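Local coordinates for protein nitrite reductase (Hyphomicrobium denitrificans, PDB 2DV6) that probably reduces nitrite to nitric oxide with electrons from cytochrome c, using bound copper ions, as a copper-containing nitrite reductase of denitrification, at residues 364-369 and 411-416. Sequence-based numbering, arbitrary orientation.
With CU (copper (II) ion), chain L; K (potassium ion), chain J.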
ATOM      1  N   PHE A 364     -33.924   0.972  24.852  1.00 19.26           N
ATOM      2  CA  PHE A 364     -35.171   0.667  24.187  1.00 20.90           C
ATOM      3  C   PHE A 364     -36.160   1.825  24.384  1.00 21.25           C
ATOM      4  O   PHE A 364     -36.351   2.300  25.498  1.00 22.41           O
ATOM      5  CB  PHE A 364     -35.763  -0.636  24.713  1.00 20.21           C
ATOM      6  CG  PHE A 364     -37.044  -1.028  24.020  1.00 21.41           C
ATOM      7  CD1 PHE A 364     -37.042  -1.318  22.645  1.00 21.67           C
ATOM      8  CD2 PHE A 364     -38.239  -1.127  24.742  1.00 21.70           C
ATOM      9  CE1 PHE A 364     -38.204  -1.689  21.978  1.00 24.51           C
ATOM     10  CE2 PHE A 364     -39.432  -1.515  24.092  1.00 23.00           C
ATOM     11  CZ  PHE A 364     -39.417  -1.802  22.705  1.00 23.80           C
ATOM     12  N   HIS A 365     -36.749   2.291  23.298  1.00 21.34           N
ATOM     13  CA  HIS A 365     -37.622   3.474  23.371  1.00 22.43           C
ATOM     14  C   HIS A 365     -38.762   3.311  22.369  1.00 21.76           C
ATOM     15  O   HIS A 365     -38.528   2.801  21.273  1.00 22.02           O
ATOM     16  CB  HIS A 365     -36.787   4.726  23.041  1.00 23.00           C
ATOM     17  CG  HIS A 365     -37.591   5.993  22.934  1.00 24.11           C
ATOM     18  ND1 HIS A 365     -38.180   6.598  24.021  1.00 25.90           N
ATOM     19  CD2 HIS A 365     -37.926   6.748  21.863  1.00 24.67           C
ATOM     20  CE1 HIS A 365     -38.821   7.683  23.629  1.00 26.05           C
ATOM     21  NE2 HIS A 365     -38.667   7.805  22.325  1.00 25.50           N
ATOM     22  N   VAL A 366     -39.988   3.713  22.719  1.00 21.34           N
ATOM     23  CA  VAL A 366     -41.067   3.749  21.683  1.00 21.49           C
ATOM     24  C   VAL A 366     -41.364   5.221  21.363  1.00 21.65           C
ATOM     25  O   VAL A 366     -41.854   5.965  22.206  1.00 21.79           O
ATOM     26  CB  VAL A 366     -42.368   2.995  22.136  1.00 21.47           C
ATOM     27  CG1 VAL A 366     -43.478   3.197  21.119  1.00 21.09           C
ATOM     28  CG2 VAL A 366     -42.070   1.479  22.356  1.00 20.80           C
ATOM     29  N   ILE A 367     -40.992   5.665  20.184  1.00 22.80           N
ATOM     30  CA  ILE A 367     -41.123   7.084  19.845  1.00 24.21           C
ATOM     31  C   ILE A 367     -42.617   7.427  19.813  1.00 24.24           C
ATOM     32  O   ILE A 367     -43.397   6.701  19.166  1.00 24.05           O
ATOM     33  CB  ILE A 367     -40.516   7.343  18.433  1.00 24.92           C
ATOM     34  CG1 ILE A 367     -39.035   6.959  18.398  1.00 26.54           C
ATOM     35  CG2 ILE A 367     -40.749   8.787  17.965  1.00 25.16           C
ATOM     36  CD1 ILE A 367     -38.368   7.218  17.039  1.00 27.98           C
ATOM     37  N   GLY A 368     -43.007   8.497  20.506  1.00 23.91           N
ATOM     38  CA  GLY A 368     -44.393   8.974  20.526  1.00 24.26           C
ATOM     39  C   GLY A 368     -45.181   8.428  21.697  1.00 25.61           C
ATOM     40  O   GLY A 368     -46.358   8.771  21.872  1.00 25.80           O
ATOM     41  N   GLU A 369     -44.547   7.568  22.506  1.00 24.61           N
ATOM     42  CA  GLU A 369     -45.207   7.038  23.690  1.00 24.92           C
ATOM     43  C   GLU A 369     -44.246   7.019  24.881  1.00 25.62           C
ATOM     44  O   GLU A 369     -43.060   7.307  24.721  1.00 25.98           O
ATOM     45  CB  GLU A 369     -45.783   5.630  23.413  1.00 26.01           C
ATOM     46  CG  GLU A 369     -47.281   5.598  23.197  1.00 27.67           C
ATOM     47  CD  GLU A 369     -48.067   6.013  24.442  1.00 29.97           C
ATOM     48  OE1 GLU A 369     -49.302   6.213  24.350  1.00 30.26           O
ATOM     49  OE2 GLU A 369     -47.475   6.167  25.538  1.00 30.40           O
ATOM     50  N   TYR A 411     -46.357   4.394  16.020  1.00 28.10           N
ATOM     51  CA  TYR A 411     -45.310   4.417  17.036  1.00 28.27           C
ATOM     52  C   TYR A 411     -44.084   3.588  16.582  1.00 27.64           C
ATOM     53  O   TYR A 411     -44.205   2.593  15.863  1.00 27.73           O
ATOM     54  CB  TYR A 411     -45.887   3.971  18.380  1.00 27.43           C
ATOM     55  CG  TYR A 411     -47.035   4.892  18.777  1.00 28.88           C
ATOM     56  CD1 TYR A 411     -48.368   4.587  18.432  1.00 28.54           C
ATOM     57  CD2 TYR A 411     -46.786   6.094  19.442  1.00 28.65           C
ATOM     58  CE1 TYR A 411     -49.416   5.444  18.785  1.00 29.17           C
ATOM     59  CE2 TYR A 411     -47.811   6.954  19.789  1.00 28.65           C
ATOM     60  CZ  TYR A 411     -49.129   6.625  19.447  1.00 28.73           C
ATOM     61  OH  TYR A 411     -50.139   7.491  19.783  1.00 29.19           O
ATOM     62  N   ILE A 412     -42.906   4.028  16.996  1.00 27.02           N
ATOM     63  CA  ILE A 412     -41.663   3.500  16.434  1.00 25.88           C
ATOM     64  C   ILE A 412     -40.729   2.920  17.497  1.00 24.97           C
ATOM     65  O   ILE A 412     -40.227   3.646  18.351  1.00 25.25           O
ATOM     66  CB  ILE A 412     -40.987   4.553  15.561  1.00 27.22           C
ATOM     67  CG1 ILE A 412     -42.036   5.197  14.592  1.00 27.11           C
ATOM     68  CG2 ILE A 412     -39.791   3.950  14.766  1.00 26.58           C
ATOM     69  CD1 ILE A 412     -41.486   6.426  13.855  1.00 27.91           C
ATOM     70  N   LEU A 413     -40.537   1.595  17.443  1.00 23.52           N
ATOM     71  CA  LEU A 413     -39.574   0.913  18.319  1.00 21.80           C
ATOM     72  C   LEU A 413     -38.144   1.184  17.819  1.00 21.00           C
ATOM     73  O   LEU A 413     -37.847   1.024  16.623  1.00 20.51           O
ATOM     74  CB  LEU A 413     -39.832  -0.585  18.364  1.00 21.49           C
ATOM     75  CG  LEU A 413     -41.099  -1.089  19.078  1.00 23.18           C
ATOM     76  CD1 LEU A 413     -42.418  -0.549  18.408  1.00 21.47           C
ATOM     77  CD2 LEU A 413     -41.092  -2.644  19.114  1.00 20.87           C
ATOM     78  N   VAL A 414     -37.284   1.632  18.731  1.00 19.58           N
ATOM     79  CA  VAL A 414     -35.885   1.949  18.402  1.00 18.78           C
ATOM     80  C   VAL A 414     -34.981   1.543  19.571  1.00 19.32           C
ATOM     81  O   VAL A 414     -35.455   1.462  20.713  1.00 19.38           O
ATOM     82  CB  VAL A 414     -35.651   3.457  18.084  1.00 17.67           C
ATOM     83  CG1 VAL A 414     -36.514   3.938  16.913  1.00 17.24           C
ATOM     84  CG2 VAL A 414     -35.868   4.353  19.295  1.00 17.94           C
ATOM     85  N   ASP A 415     -33.713   1.251  19.267  1.00 17.84           N
ATOM     86  CA  ASP A 415     -32.644   1.349  20.236  1.00 18.18           C
ATOM     87  C   ASP A 415     -32.210   2.807  20.065  1.00 18.15           C
ATOM     88  O   ASP A 415     -31.833   3.225  18.977  1.00 18.33           O
ATOM     89  CB  ASP A 415     -31.511   0.438  19.785  1.00 18.53           C
ATOM     90  CG  ASP A 415     -30.342   0.419  20.706  1.00 19.23           C
ATOM     91  OD1 ASP A 415     -30.145   1.371  21.509  1.00 22.13           O
ATOM     92  OD2 ASP A 415     -29.602  -0.598  20.635  1.00 19.08           O
ATOM     93  N   HIS A 416     -32.258   3.590  21.133  1.00 18.84           N
ATOM     94  CA  HIS A 416     -31.979   5.001  20.988  1.00 18.54           C
ATOM     95  C   HIS A 416     -30.487   5.352  20.832  1.00 18.68           C
ATOM     96  O   HIS A 416     -30.124   6.536  20.857  1.00 19.11           O
ATOM     97  CB  HIS A 416     -32.618   5.771  22.136  1.00 19.51           C
ATOM     98  CG  HIS A 416     -33.062   7.138  21.739  1.00 23.88           C
ATOM     99  ND1 HIS A 416     -32.176   8.120  21.336  1.00 24.53           N
ATOM    100  CD2 HIS A 416     -34.295   7.692  21.673  1.00 24.09           C
ATOM    101  CE1 HIS A 416     -32.850   9.222  21.035  1.00 23.78           C
ATOM    102  NE2 HIS A 416     -34.131   8.988  21.246  1.00 26.19           N
TER
HETATM  103 CU    CU L 501     -35.955  10.139  20.789  1.00 29.14          CU
HETATM  104  K     K J2503     -49.573   6.540  26.895  1.00 30.39           K
HETATM  105  O   HOH W   1     -50.833   7.295  22.475  1.00 32.24           O
HETATM  106  O   HOH W   2     -48.413   8.712  27.204  1.00 28.21           O
HETATM  107  O   HOH W   3     -47.934   5.810  28.481  1.00 29.96           O
HETATM  108  O   HOH W   4     -50.809   6.785  28.833  1.00 36.55           O
HETATM  109  O   HOH W   5     -36.661   8.609  18.852  1.00 52.00           O
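Phe364 lies alongside Leu413 on the face of two antiparallel strands that carries Phe364, Val366, Leu413 and Asp415. Its CG stands anti to the backbone N (chi1 -178°), and this brings the ring edge to the leucine: Phe364 CZ is 4.1 Å from Leu413 CD2. A serine here would probably leave a gap beside Leu413 and take the stacking partner from Phe353. Val366 extends the apolar patch on this face, its CG1 against Tyr411 CB. The backbones are joined by His365 with Val414 and by Ile367 with Ile412. The straightest bond runs from Ile367 N to Ile412 O (2.8 Å, 168°); the return bond from Ile412 N to Ile367 O is weak at 3.5 Å.

The other face carries His365, Ile367, Ile412 and Val414. Ile367 CD1 packs on Val414 CG1, but Ile367 and Ile412 are partly exposed. At the type II turn from Val366 to Glu369, close apolar packing gives way to a bound water and a hydrated potassium ion at the polar ends of the side chains. Gly368 O lies at the edge of the Tyr411 ring. A water bridges Glu369 OE1 and Tyr411 OH, which also bonds Arg407 O, and both carboxylate oxygens of Glu369 bind the potassium ion, which carries three more waters and is completed by the carbonyl O of Lys404 and by Asp406 OD2.

At the opposite end, the edge of His416 faces the His365 ring, centroids 5.3 Å apart. His365 ND1 is held by Gln389 O, while His416 NE2 binds copper at 2.2 Å, together with His224 and His259 of a neighbouring subunit. This is the three-histidine type 2 copper site between cupredoxin domains, characteristic of copper nitrite reductases.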